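Local coordinates for protein endonuclease 2 (Arabidopsis thaliana, PDB 4CXP) that cleaves RNA and single-stranded DNA, and less readily double-stranded DNA, into 5'-phosphorylated products as a metal-dependent endonuclease of the S1/P1 type, at residues 13-18 against 180-185; 31-34 against 38-41; 64-69 against 216-221; 144-149 against 154-159; 162-167 against 234-239. All blocks are in the same frame, centred on the assembly; numbering follows the deposited sequence.

Contact 1. Residues 13-18 against 180-185; sequences AQTRLD and ALKKNI. With NAG (2-acetamido-2-deoxy-beta-D-glucopyranose), chain D.
The hydroxyl of Thr15 is held by its own helix, through a hydrogen bond to the carbonyl of Ile12 and a weak one to that of Lys11, and it is this hydroxyl that Lys182 of helix 176-187 approaches. The two side chains reach toward each other tip to tip: Lys182 CE comes to 3.8 Å from Thr15 OG1, and its NZ to 3.9 Å from the same oxygen, too far for a hydrogen bond. Thr15 OG1 sits between the backbone N and the carbonyl carbon (chi1 65°), which keeps it close to the preceding turn. Lys182 needs a bend at chi3 (73°) to bring its end across.

Beside this pair, Arg16 NH1 meets the CG2 methyl of Ile185 at 3.4 Å, the guanidinium lying obliquely to the methyl. The charge of Arg16 is engaged by Glu197, which forms a salt bridge with NH2. The contact joins the C-terminal end of helix 3-15 to helix 176-187, where Leu181 and Ile185 both pack on Ile12. On another side of that helix Asn184 ND2 carries an N-linked glycan, whose acetyl methyl C8 rests 3.6 Å from Leu181 CD2. No hydrogen bond crosses between residues 13-18 and 180-185, which implies that their direct contact rests on van der Waals touch, with Thr15 OG1 bonded within its own helix and Arg16 NH2 paired with Glu197.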
# COMPACT_ATOMS: atom_id res chain seq x y z
N ALA A 13 -6.86 -2.50 -9.02
CA ALA A 13 -8.09 -1.97 -8.48
C ALA A 13 -9.01 -1.45 -9.56
O ALA A 13 -10.22 -1.71 -9.54
CB ALA A 13 -7.80 -0.86 -7.49
N GLN A 14 -8.48 -0.70 -10.52
CA GLN A 14 -9.37 -0.03 -11.45
C GLN A 14 -10.12 -1.04 -12.31
O GLN A 14 -11.28 -0.84 -12.65
CB GLN A 14 -8.66 1.04 -12.29
CG GLN A 14 -9.64 1.89 -13.10
CD GLN A 14 -9.01 3.14 -13.69
OE1 GLN A 14 -7.79 3.25 -13.80
NE2 GLN A 14 -9.84 4.13 -14.03
N THR A 15 -9.49 -2.17 -12.61
CA THR A 15 -10.14 -3.22 -13.39
C THR A 15 -11.17 -4.04 -12.60
O THR A 15 -11.93 -4.78 -13.21
CB THR A 15 -9.13 -4.15 -14.09
OG1 THR A 15 -8.39 -4.87 -13.11
CG2 THR A 15 -8.21 -3.36 -14.98
N ARG A 16 -11.23 -3.85 -11.29
CA ARG A 16 -12.18 -4.55 -10.41
C ARG A 16 -13.31 -3.64 -9.95
O ARG A 16 -14.12 -4.03 -9.12
CB ARG A 16 -11.45 -5.14 -9.21
CG ARG A 16 -10.49 -6.24 -9.58
CD ARG A 16 -9.80 -6.79 -8.34
NE ARG A 16 -10.72 -7.54 -7.49
CZ ARG A 16 -11.10 -8.78 -7.72
NH1 ARG A 16 -10.61 -9.46 -8.76
NH2 ARG A 16 -11.95 -9.35 -6.89
N LEU A 17 -13.42 -2.43 -10.49
CA LEU A 17 -14.49 -1.53 -10.11
C LEU A 17 -15.80 -1.97 -10.75
O LEU A 17 -15.84 -2.41 -11.90
CB LEU A 17 -14.16 -0.11 -10.54
CG LEU A 17 -12.92 0.50 -9.88
CD1 LEU A 17 -12.72 1.91 -10.38
CD2 LEU A 17 -13.00 0.45 -8.37
N ASP A 18 -16.88 -1.79 -10.01
CA ASP A 18 -18.22 -1.93 -10.54
C ASP A 18 -18.59 -0.68 -11.31
O ASP A 18 -17.84 0.30 -11.34
CB ASP A 18 -19.21 -2.34 -9.46
CG ASP A 18 -19.44 -1.30 -8.40
OD1 ASP A 18 -19.24 -0.11 -8.65
OD2 ASP A 18 -19.85 -1.70 -7.27
N ALA A 180 0.21 -11.33 -14.10
CA ALA A 180 0.39 -12.55 -13.35
C ALA A 180 -0.38 -12.51 -12.02
O ALA A 180 -0.96 -13.51 -11.59
CB ALA A 180 1.87 -12.81 -13.11
N LEU A 181 -0.39 -11.35 -11.37
CA LEU A 181 -1.18 -11.18 -10.15
C LEU A 181 -2.67 -11.34 -10.44
O LEU A 181 -3.38 -12.00 -9.69
CB LEU A 181 -0.88 -9.84 -9.49
CG LEU A 181 0.51 -9.70 -8.90
CD1 LEU A 181 0.82 -8.26 -8.59
CD2 LEU A 181 0.66 -10.56 -7.66
N LYS A 182 -3.15 -10.73 -11.52
CA LYS A 182 -4.56 -10.85 -11.88
C LYS A 182 -4.94 -12.29 -12.17
O LYS A 182 -6.00 -12.77 -11.75
CB LYS A 182 -4.87 -9.96 -13.08
CG LYS A 182 -4.88 -8.48 -12.74
CD LYS A 182 -4.96 -7.59 -13.96
CE LYS A 182 -6.30 -7.59 -14.63
NZ LYS A 182 -6.14 -6.65 -15.78
N LYS A 183 -4.08 -13.03 -12.87
CA LYS A 183 -4.37 -14.43 -13.12
C LYS A 183 -4.45 -15.21 -11.82
O LYS A 183 -5.34 -16.05 -11.66
CB LYS A 183 -3.34 -15.02 -14.08
CG LYS A 183 -3.54 -14.51 -15.51
CD LYS A 183 -2.63 -15.18 -16.53
CE LYS A 183 -2.84 -14.57 -17.91
NZ LYS A 183 -2.26 -13.20 -18.00
N ASN A 184 -3.55 -14.95 -10.88
CA ASN A 184 -3.58 -15.68 -9.63
C ASN A 184 -4.78 -15.30 -8.75
O ASN A 184 -5.33 -16.14 -8.06
CB ASN A 184 -2.27 -15.51 -8.88
CG ASN A 184 -1.19 -16.41 -9.42
OD1 ASN A 184 -1.43 -17.20 -10.33
ND2 ASN A 184 0.01 -16.31 -8.86
N ILE A 185 -5.20 -14.04 -8.80
CA ILE A 185 -6.43 -13.61 -8.12
C ILE A 185 -7.60 -14.48 -8.56
O ILE A 185 -8.43 -14.87 -7.75
CB ILE A 185 -6.66 -12.12 -8.35
CG1 ILE A 185 -5.71 -11.30 -7.47
CG2 ILE A 185 -8.12 -11.73 -8.13
CD1 ILE A 185 -5.60 -9.84 -7.84
C1 NAG D . 1.08 -17.19 -9.29
C2 NAG D . 2.44 -16.68 -8.84
C3 NAG D . 3.52 -17.68 -9.21
C4 NAG D . 3.18 -19.05 -8.66
C5 NAG D . 1.76 -19.45 -9.06
C6 NAG D . 1.31 -20.76 -8.44
C7 NAG D . 2.35 -14.25 -8.80
C8 NAG D . 2.68 -12.96 -9.47
N2 NAG D . 2.72 -15.37 -9.40
O3 NAG D . 4.77 -17.22 -8.73
O4 NAG D . 4.12 -19.97 -9.16
O5 NAG D . 0.85 -18.44 -8.65
O6 NAG D . 1.36 -20.68 -7.04
O7 NAG D . 1.69 -14.25 -7.75

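Contact 2. Residues 31-34 against 38-41; sequences ESAE and SSLC
A tight loop that follows helix 19-28, built from two short 3-10 turns, folds back on itself here, and the methyl of Ala33 in the first turn meets Ser39 and Leu40 in and after the second. The alpha carbons of Ala33 and Ser39 are 5.9 Å apart, and both CB atoms point toward the facing turn. Ala33 CB lies 3.5 Å from Ser39 OG, and the same oxygen is 3.6 Å from Ala33 CA, so the hydroxyl rests against the alanine without bonding to it. Its hydrogen bond goes instead to the carbonyl of Asp36, in the link between the two turns. With chi1 at 73°, OG is swung back over the backbone of its own residue, within reach of that carbonyl.

The apolar half of the contact is made by Leu40, whose CD1 branch comes to 3.9 Å from Ala33 CB. Within this loop of the S1/P1 nuclease fold, between helix 19-28 and strand 60-62, the first turn is closed by a backbone bond of 3.0 Å from Glu34 N to Glu31 O. Glu34 then takes a left-handed backbone conformation, which ends the 3-10 turn and lets the chain reverse toward the second one. The carboxylate OD1 of Asp36 in turn bonds to Ser38 OG.

Leu40 also packs on Leu116 of helix 111-124, and its side chain is about 4 Å, between nearest atoms, from that of Arg46, a substrate-binding residue. Next along the chain, Cys41 forms a disulfide with Cys10 of helix 3-15, while its carbonyl accepts from ND1 of His120, a zinc ligand.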
# COMPACT_ATOMS: atom_id res chain seq x y z
N GLU A 31 -8.47 15.55 -16.32
CA GLU A 31 -8.34 15.22 -17.74
C GLU A 31 -6.95 14.69 -18.05
O GLU A 31 -6.81 13.75 -18.84
CB GLU A 31 -8.63 16.45 -18.61
N SER A 32 -5.93 15.26 -17.40
CA SER A 32 -4.53 14.89 -17.66
C SER A 32 -4.23 13.42 -17.37
O SER A 32 -3.26 12.87 -17.90
CB SER A 32 -3.59 15.79 -16.84
OG SER A 32 -3.88 15.69 -15.46
N ALA A 33 -5.03 12.79 -16.52
CA ALA A 33 -4.85 11.37 -16.20
C ALA A 33 -5.29 10.43 -17.32
O ALA A 33 -4.99 9.23 -17.25
CB ALA A 33 -5.61 11.02 -14.94
N GLU A 34 -6.03 10.94 -18.29
CA GLU A 34 -6.49 10.14 -19.42
C GLU A 34 -7.24 8.89 -18.95
O GLU A 34 -7.13 7.82 -19.53
CB GLU A 34 -5.31 9.80 -20.35
CG GLU A 34 -4.63 11.06 -20.90
CD GLU A 34 -3.55 10.82 -21.95
OE1 GLU A 34 -3.53 9.75 -22.58
OE2 GLU A 34 -2.72 11.74 -22.15
N SER A 38 -4.01 4.79 -12.09
CA SER A 38 -2.63 4.48 -11.81
C SER A 38 -1.66 5.58 -12.21
O SER A 38 -0.59 5.65 -11.66
CB SER A 38 -2.23 3.14 -12.41
OG SER A 38 -1.99 3.22 -13.80
N SER A 39 -2.06 6.48 -13.09
CA SER A 39 -1.19 7.59 -13.46
C SER A 39 -1.00 8.60 -12.34
O SER A 39 -0.09 9.39 -12.39
CB SER A 39 -1.69 8.28 -14.70
OG SER A 39 -2.83 9.04 -14.43
N LEU A 40 -1.86 8.55 -11.31
CA LEU A 40 -1.81 9.49 -10.19
C LEU A 40 -1.70 8.81 -8.83
O LEU A 40 -1.88 9.43 -7.80
CB LEU A 40 -3.04 10.38 -10.21
CG LEU A 40 -3.00 11.46 -11.28
CD1 LEU A 40 -4.37 12.11 -11.40
CD2 LEU A 40 -1.95 12.53 -10.96
N CYS A 41 -1.34 7.54 -8.82
CA CYS A 41 -1.32 6.86 -7.52
C CYS A 41 -0.05 7.14 -6.70
O CYS A 41 0.03 6.66 -5.58
CB CYS A 41 -1.65 5.35 -7.62
SG CYS A 41 -3.44 5.13 -7.80

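Contact 3. Residues 64-69 against 216-221; sequences DACSYQ and AACDWA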
# COMPACT_ATOMS: atom_id res chain seq x y z
N ASP A 64 8.19 -2.07 19.50
CA ASP A 64 8.98 -3.21 19.03
C ASP A 64 8.26 -4.51 19.40
O ASP A 64 8.59 -5.17 20.40
CB ASP A 64 10.37 -3.24 19.67
CG ASP A 64 11.33 -2.19 19.15
OD1 ASP A 64 10.94 -1.23 18.44
OD2 ASP A 64 12.53 -2.32 19.48
N ALA A 65 7.24 -4.85 18.62
CA ALA A 65 6.48 -6.07 18.82
C ALA A 65 5.72 -6.34 17.53
O ALA A 65 5.88 -5.64 16.55
CB ALA A 65 5.56 -5.96 20.03
N CYS A 66 4.85 -7.32 17.52
CA CYS A 66 4.16 -7.74 16.30
C CYS A 66 2.69 -7.37 16.30
O CYS A 66 1.91 -7.91 15.50
CB CYS A 66 4.36 -9.23 16.08
SG CYS A 66 6.12 -9.68 15.99
N SER A 67 2.33 -6.38 17.10
CA SER A 67 0.95 -6.00 17.27
C SER A 67 0.68 -4.58 16.80
O SER A 67 1.54 -3.70 16.83
CB SER A 67 0.52 -6.20 18.70
OG SER A 67 1.06 -5.21 19.49
N TYR A 68 -0.57 -4.37 16.39
CA TYR A 68 -1.09 -3.07 16.04
C TYR A 68 -2.45 -2.91 16.70
O TYR A 68 -3.28 -3.81 16.65
CB TYR A 68 -1.25 -2.91 14.53
CG TYR A 68 -2.16 -1.77 14.16
CD1 TYR A 68 -1.73 -0.45 14.26
CD2 TYR A 68 -3.47 -1.99 13.77
CE1 TYR A 68 -2.57 0.61 13.98
CE2 TYR A 68 -4.32 -0.94 13.47
CZ TYR A 68 -3.87 0.36 13.57
OH TYR A 68 -4.70 1.42 13.25
N GLN A 69 -2.67 -1.75 17.32
CA GLN A 69 -3.97 -1.36 17.83
C GLN A 69 -4.19 0.11 17.49
O GLN A 69 -3.33 0.94 17.78
CB GLN A 69 -4.09 -1.55 19.34
CG GLN A 69 -3.91 -2.99 19.80
CD GLN A 69 -4.03 -3.17 21.30
OE1 GLN A 69 -4.48 -4.23 21.77
NE2 GLN A 69 -3.62 -2.17 22.05
N ALA A 216 3.60 -9.31 9.15
CA ALA A 216 4.52 -9.54 8.03
C ALA A 216 5.86 -8.84 8.23
O ALA A 216 6.90 -9.37 7.85
CB ALA A 216 3.90 -9.07 6.71
N ALA A 217 5.83 -7.65 8.82
CA ALA A 217 7.08 -6.96 9.12
C ALA A 217 7.94 -7.84 10.01
O ALA A 217 9.15 -7.99 9.78
CB ALA A 217 6.81 -5.61 9.75
N CYS A 218 7.33 -8.43 11.05
CA CYS A 218 8.05 -9.32 11.96
C CYS A 218 8.57 -10.57 11.29
O CYS A 218 9.73 -10.94 11.46
CB CYS A 218 7.16 -9.75 13.13
SG CYS A 218 6.95 -8.50 14.41
N ASP A 219 7.68 -11.25 10.59
CA ASP A 219 7.99 -12.60 10.11
C ASP A 219 8.76 -12.64 8.81
O ASP A 219 9.39 -13.65 8.51
CB ASP A 219 6.70 -13.41 9.95
CG ASP A 219 5.94 -13.61 11.24
OD1 ASP A 219 6.58 -13.77 12.30
OD2 ASP A 219 4.71 -13.63 11.18
N TRP A 220 8.66 -11.58 8.01
CA TRP A 220 9.24 -11.55 6.69
C TRP A 220 10.22 -10.41 6.47
O TRP A 220 11.29 -10.61 5.88
CB TRP A 220 8.15 -11.48 5.62
CG TRP A 220 7.31 -12.70 5.48
CD1 TRP A 220 5.98 -12.83 5.75
CD2 TRP A 220 7.73 -13.95 4.94
NE1 TRP A 220 5.55 -14.09 5.42
CE2 TRP A 220 6.61 -14.80 4.92
CE3 TRP A 220 8.95 -14.43 4.45
CZ2 TRP A 220 6.67 -16.12 4.46
CZ3 TRP A 220 9.01 -15.74 3.97
CH2 TRP A 220 7.88 -16.56 3.98
N ALA A 221 9.88 -9.19 6.86
CA ALA A 221 10.73 -8.06 6.49
C ALA A 221 11.96 -7.96 7.38
O ALA A 221 13.09 -8.00 6.91
CB ALA A 221 9.93 -6.75 6.48
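No ring takes part where Cys66 meets Cys218; the flat group that meets Cys218 across the contact is the peptide between Ala65 and Cys66. Cys218 SG stands off one face of this peptide, well out of its plane, at 3.7 Å from Ala65 O. The link itself is a disulfide, Cys66 SG to Cys218 SG at 2.1 Å, with a left-handed twist about the sulfur pair (chi3 -107°). In each cysteine the sulfur is anti to the carbonyl carbon and beside the backbone N, chi1 being -57° in Cys66 and -77° in Cys218. Both residues were modelled in two conformations, and these torsions belong to one of them.

The bond ties the irregular segment between strand 60-62 and helix 70-73 to the C-terminal part of helix 206-221. The helix widens into a pi-type turn around the cysteine, where Ala216 O accepts from both Trp220 N and Ala221 N, the second at 3.1 Å. Cys218 also packs on Tyr133 of strand 131-133. Beyond Cys66 the loop continues through Ser67, Tyr68 and Gln69, a substrate-binding stretch by similarity to relatives. There Ser67 OG bonds to Arg72, while Tyr68 lies against Ala210, Ser211 and Ile214 with its hydroxyl bonded to Asp207.

Contact 4. Residues 144-149 against 154-159; sequences VHWYTR and HHIWDS. With ZN (zinc ion), chain F; SO4 (sulfate ion), chain J.
Apolar contact carries the pairing, with Ile156 of the helix packed against Val144 and Trp146 of the strand. Ile156 CD1 presses on Val144 CG2 at 3.5 Å, tighter than usual for two carbons. Its other branch, CG2, is 3.8 Å from Trp146 CZ3, meeting the indole obliquely. CG1 lies anti to the carbonyl carbon (chi1 -74°) and CG2 anti to the backbone N, so the two branches diverge, CD1 to Val144 and CG2 to the indole. Shortening Ile156 to an alanine would remove both branches and is likely to open a gap beside Val144 and leave the benzo part of the indole less firmly packed.

Trp146 NE1 is hydrogen-bonded to Thr164 OG1, about two turns beyond Ile156 on the same helix. At the type II' turn from Trp146 to Arg149, Arg149 NH1 donates to a sulfate oxygen, O2, at 2.8 Å, near the guanidinium plane; Lys150 N holds the same ion.

Metal bonds occupy another face of the helix: zinc is bound by His154 NE2 at 2.2 Å, both Asp158 oxygens and a water, with His130 as a further ligand.

Strand 143-146 lies between 149-152 and 230-231; the chain returns through 149-152 into helix 153-169, which packs Ile156 against the middle strand.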
# COMPACT_ATOMS: atom_id res chain seq x y z
N VAL A 144 21.73 -1.90 4.81
CA VAL A 144 22.18 -3.20 4.32
C VAL A 144 22.68 -3.00 2.89
O VAL A 144 22.88 -1.87 2.44
CB VAL A 144 21.05 -4.26 4.43
CG1 VAL A 144 20.71 -4.49 5.89
CG2 VAL A 144 19.80 -3.85 3.66
N HIS A 145 22.90 -4.10 2.19
CA HIS A 145 23.12 -4.06 0.75
C HIS A 145 22.02 -4.87 0.09
O HIS A 145 21.62 -5.92 0.59
CB HIS A 145 24.49 -4.65 0.36
CG HIS A 145 25.64 -3.68 0.50
ND1 HIS A 145 26.12 -3.26 1.72
CD2 HIS A 145 26.39 -3.03 -0.43
CE1 HIS A 145 27.13 -2.42 1.54
NE2 HIS A 145 27.31 -2.26 0.24
N TRP A 146 21.51 -4.35 -1.03
CA TRP A 146 20.64 -5.09 -1.94
C TRP A 146 21.54 -5.53 -3.09
O TRP A 146 22.01 -4.71 -3.87
CB TRP A 146 19.50 -4.21 -2.45
CG TRP A 146 18.56 -4.97 -3.33
CD1 TRP A 146 18.37 -4.80 -4.67
CD2 TRP A 146 17.69 -6.03 -2.93
NE1 TRP A 146 17.43 -5.69 -5.13
CE2 TRP A 146 17.00 -6.45 -4.08
CE3 TRP A 146 17.45 -6.68 -1.72
CZ2 TRP A 146 16.08 -7.48 -4.04
CZ3 TRP A 146 16.53 -7.70 -1.69
CH2 TRP A 146 15.86 -8.09 -2.84
N TYR A 147 21.85 -6.82 -3.13
CA TYR A 147 22.91 -7.31 -4.01
C TYR A 147 24.16 -6.47 -3.75
O TYR A 147 24.60 -6.42 -2.60
CB TYR A 147 22.44 -7.42 -5.47
CG TYR A 147 21.35 -8.46 -5.65
CD1 TYR A 147 20.02 -8.16 -5.43
CD2 TYR A 147 21.65 -9.76 -6.00
CE1 TYR A 147 19.02 -9.12 -5.55
CE2 TYR A 147 20.67 -10.72 -6.14
CZ TYR A 147 19.35 -10.40 -5.92
OH TYR A 147 18.33 -11.31 -6.05
N THR A 148 24.73 -5.81 -4.75
CA THR A 148 26.00 -5.12 -4.55
C THR A 148 25.87 -3.67 -4.09
O THR A 148 26.89 -3.03 -3.86
CB THR A 148 26.86 -5.12 -5.81
OG1 THR A 148 26.29 -4.21 -6.75
CG2 THR A 148 27.02 -6.49 -6.39
N ARG A 149 24.66 -3.15 -3.93
CA ARG A 149 24.47 -1.73 -3.68
C ARG A 149 23.92 -1.44 -2.31
O ARG A 149 23.10 -2.19 -1.78
CB ARG A 149 23.52 -1.14 -4.72
CG ARG A 149 24.01 -1.27 -6.14
CD ARG A 149 25.28 -0.48 -6.36
NE ARG A 149 25.71 -0.61 -7.73
CZ ARG A 149 26.80 -0.05 -8.24
NH1 ARG A 149 27.58 0.72 -7.49
NH2 ARG A 149 27.10 -0.24 -9.52
N HIS A 154 13.72 -0.41 4.45
CA HIS A 154 12.47 0.16 4.03
C HIS A 154 12.40 0.30 2.50
O HIS A 154 11.41 -0.08 1.87
CB HIS A 154 12.22 1.51 4.71
CG HIS A 154 10.86 2.04 4.42
ND1 HIS A 154 9.81 1.92 5.30
CD2 HIS A 154 10.35 2.63 3.32
CE1 HIS A 154 8.72 2.43 4.74
NE2 HIS A 154 9.02 2.85 3.53
N HIS A 155 13.47 0.83 1.93
CA HIS A 155 13.54 1.03 0.50
C HIS A 155 13.50 -0.30 -0.26
O HIS A 155 12.94 -0.38 -1.36
CB HIS A 155 14.81 1.83 0.15
CG HIS A 155 14.83 2.32 -1.26
ND1 HIS A 155 15.38 1.62 -2.32
CD2 HIS A 155 14.35 3.47 -1.80
CE1 HIS A 155 15.27 2.33 -3.43
NE2 HIS A 155 14.65 3.45 -3.14
N ILE A 156 14.10 -1.32 0.31
CA ILE A 156 14.05 -2.65 -0.31
C ILE A 156 12.60 -3.09 -0.48
O ILE A 156 12.24 -3.64 -1.52
CB ILE A 156 14.92 -3.64 0.49
CG1 ILE A 156 16.41 -3.33 0.21
CG2 ILE A 156 14.58 -5.08 0.17
CD1 ILE A 156 17.37 -4.00 1.15
N TRP A 157 11.77 -2.87 0.55
CA TRP A 157 10.37 -3.21 0.48
C TRP A 157 9.55 -2.25 -0.37
O TRP A 157 8.64 -2.68 -1.08
CB TRP A 157 9.83 -3.38 1.90
CG TRP A 157 10.24 -4.70 2.46
CD1 TRP A 157 11.46 -5.06 2.97
CD2 TRP A 157 9.46 -5.91 2.41
NE1 TRP A 157 11.46 -6.40 3.28
CE2 TRP A 157 10.24 -6.94 2.95
CE3 TRP A 157 8.16 -6.21 1.99
CZ2 TRP A 157 9.78 -8.24 3.06
CZ3 TRP A 157 7.70 -7.49 2.12
CH2 TRP A 157 8.51 -8.50 2.64
N ASP A 158 9.87 -0.96 -0.35
CA ASP A 158 9.13 -0.03 -1.20
C ASP A 158 9.40 -0.31 -2.69
O ASP A 158 8.47 -0.19 -3.50
CB ASP A 158 9.55 1.43 -0.95
CG ASP A 158 8.79 2.13 0.16
OD1 ASP A 158 7.75 1.64 0.65
OD2 ASP A 158 9.25 3.25 0.53
N SER A 159 10.66 -0.60 -3.01
CA SER A 159 11.14 -0.52 -4.37
C SER A 159 12.03 -1.67 -4.84
O SER A 159 11.83 -2.18 -5.94
CB SER A 159 11.91 0.80 -4.58
OG SER A 159 11.04 1.90 -4.45
ZN ZN F . 7.75 3.72 2.02
S SO4 J . 26.82 2.05 -3.67
O1 SO4 J . 27.59 2.96 -2.81
O2 SO4 J . 27.56 1.78 -4.89
O3 SO4 J . 25.52 2.65 -4.01
O4 SO4 J . 26.57 0.81 -2.94
O HOH W 1 8.40 5.60 2.67

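Contact 5. Residues 162-167 against 234-239; sequences IETAEA and EYFYSR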
# COMPACT_ATOMS: atom_id res chain seq x y z
N ILE A 162 10.55 -5.23 -5.91
CA ILE A 162 9.70 -5.12 -7.08
C ILE A 162 10.52 -4.81 -8.35
O ILE A 162 10.30 -5.41 -9.39
CB ILE A 162 8.59 -4.08 -6.85
CG1 ILE A 162 7.64 -4.55 -5.75
CG2 ILE A 162 7.83 -3.81 -8.14
CD1 ILE A 162 6.72 -3.46 -5.25
N GLU A 163 11.44 -3.87 -8.24
CA GLU A 163 12.25 -3.48 -9.39
C GLU A 163 13.09 -4.64 -9.90
O GLU A 163 13.25 -4.81 -11.11
CB GLU A 163 13.15 -2.30 -9.04
CG GLU A 163 12.46 -0.96 -8.91
CD GLU A 163 13.36 0.08 -8.23
OE1 GLU A 163 14.44 -0.26 -7.68
OE2 GLU A 163 12.97 1.26 -8.19
N THR A 164 13.68 -5.39 -8.99
CA THR A 164 14.52 -6.52 -9.38
C THR A 164 13.67 -7.59 -10.03
O THR A 164 14.07 -8.20 -11.02
CB THR A 164 15.31 -7.02 -8.17
OG1 THR A 164 16.11 -5.95 -7.67
CG2 THR A 164 16.18 -8.19 -8.54
N ALA A 165 12.48 -7.84 -9.48
CA ALA A 165 11.57 -8.79 -10.12
C ALA A 165 11.16 -8.32 -11.52
O ALA A 165 11.17 -9.11 -12.47
CB ALA A 165 10.35 -9.03 -9.26
N GLU A 166 10.82 -7.05 -11.65
CA GLU A 166 10.39 -6.52 -12.95
C GLU A 166 11.46 -6.74 -14.00
O GLU A 166 11.16 -7.11 -15.13
CB GLU A 166 10.04 -5.05 -12.81
CG GLU A 166 9.60 -4.35 -14.08
CD GLU A 166 9.41 -2.84 -13.90
OE1 GLU A 166 9.79 -2.30 -12.84
OE2 GLU A 166 8.91 -2.16 -14.84
N ALA A 167 12.72 -6.50 -13.64
CA ALA A 167 13.83 -6.69 -14.56
C ALA A 167 14.12 -8.18 -14.80
O ALA A 167 14.07 -8.64 -15.94
CB ALA A 167 15.07 -5.99 -14.02
N GLU A 234 18.56 -15.32 -1.87
CA GLU A 234 17.82 -16.06 -0.86
C GLU A 234 16.68 -15.20 -0.31
O GLU A 234 15.53 -15.66 -0.18
CB GLU A 234 18.73 -16.54 0.26
CG GLU A 234 18.05 -17.35 1.32
CD GLU A 234 19.02 -17.75 2.42
OE1 GLU A 234 19.27 -16.93 3.32
OE2 GLU A 234 19.54 -18.87 2.36
N TYR A 235 16.98 -13.97 0.05
CA TYR A 235 15.97 -13.06 0.59
C TYR A 235 14.94 -12.71 -0.48
O TYR A 235 13.75 -12.70 -0.23
CB TYR A 235 16.65 -11.82 1.16
CG TYR A 235 15.73 -10.92 1.97
CD1 TYR A 235 14.96 -9.92 1.38
CD2 TYR A 235 15.64 -11.07 3.36
CE1 TYR A 235 14.17 -9.11 2.14
CE2 TYR A 235 14.83 -10.26 4.12
CZ TYR A 235 14.11 -9.26 3.51
OH TYR A 235 13.31 -8.40 4.21
N PHE A 236 15.42 -12.39 -1.68
CA PHE A 236 14.56 -12.04 -2.79
C PHE A 236 13.51 -13.11 -3.06
O PHE A 236 12.32 -12.82 -3.08
CB PHE A 236 15.42 -11.78 -4.02
CG PHE A 236 14.63 -11.53 -5.28
CD1 PHE A 236 13.94 -10.36 -5.47
CD2 PHE A 236 14.58 -12.49 -6.27
CE1 PHE A 236 13.23 -10.13 -6.64
CE2 PHE A 236 13.88 -12.28 -7.43
CZ PHE A 236 13.19 -11.10 -7.62
N TYR A 237 13.94 -14.34 -3.31
CA TYR A 237 12.99 -15.37 -3.70
C TYR A 237 12.05 -15.73 -2.57
O TYR A 237 10.90 -16.07 -2.80
CB TYR A 237 13.70 -16.61 -4.23
CG TYR A 237 14.33 -16.41 -5.58
CD1 TYR A 237 13.56 -16.14 -6.68
CD2 TYR A 237 15.70 -16.55 -5.74
CE1 TYR A 237 14.15 -15.98 -7.91
CE2 TYR A 237 16.29 -16.39 -6.97
CZ TYR A 237 15.51 -16.09 -8.06
OH TYR A 237 16.08 -15.94 -9.30
N SER A 238 12.53 -15.68 -1.34
CA SER A 238 11.68 -16.05 -0.23
C SER A 238 10.66 -14.97 0.13
O SER A 238 9.59 -15.30 0.61
CB SER A 238 12.49 -16.46 0.98
OG SER A 238 13.29 -15.43 1.45
N ARG A 239 10.98 -13.69 -0.11
CA ARG A 239 10.07 -12.60 0.22
C ARG A 239 9.19 -12.18 -0.94
O ARG A 239 8.19 -11.51 -0.72
CB ARG A 239 10.84 -11.39 0.78
CG ARG A 239 11.15 -11.48 2.26
CD ARG A 239 11.96 -12.69 2.68
NE ARG A 239 12.26 -12.59 4.10
CZ ARG A 239 12.98 -13.46 4.77
NH1 ARG A 239 13.43 -14.55 4.16
NH2 ARG A 239 13.24 -13.23 6.03
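Phe236 reaches from helix 233-262 onto Thr164 and Ala165 of helix 153-169. Its ring is carried outward because CG stands anti to the backbone N (chi1 174°), and chi2 of 72° turns it to offer a face to one residue and an edge to the other. Over one face lies the methyl of Thr164, with CG2 4.0 Å from Phe236 CE1. At the rim, Ala165 CA lies in the ring plane, and Ala165 CB is 3.9 Å from Phe236 CZ. Thr164 can present its methyl because CG2 is anti to the backbone N, which leaves OG1 turned toward the carbonyl of Asn160, its hydrogen-bond partner.

Phe236 CD2 lies over the centre of one face of the Tyr237 ring. Farther along the helix, Ser238 OG donates to Glu234 O at 2.8 Å and accepts in turn from Arg239 NH1 at 2.9 Å, lying in the guanidinium plane. One face of that guanidinium covers Tyr235.

A serine in place of Phe236 would probably leave the Thr164 methyl and Ala165 without their apolar cover and open a gap between the helices. No hydrogen bond crosses; an aromatic ring is set by van der Waals packing against two small residues.

Contacts 4 and 5 share helix 153-169 and have centres about 10 Å apart; Trp157 NE1 and Tyr235 OH probably form a hydrogen bond of 2.9 Å between them. Contact 3 joins this group through Tyr235 OH, 2.7 Å from Ala221 O, and through Arg239 NE, 2.8 Å from Trp220 O. Trp157, just before Asp158 of the zinc site, also packs its CE2 on Ala221 CB (3.5 Å) and its CZ2 on Arg239 CG (3.6 Å). Contact 2 stands on the opposite side of the chain's centre from contact 3, about 34 Å between centres, but borders another zinc site, that of Asp45, His58, His120 and Asp124. Contact 1, about 18 Å from contact 2 between centres, lies away from the active site.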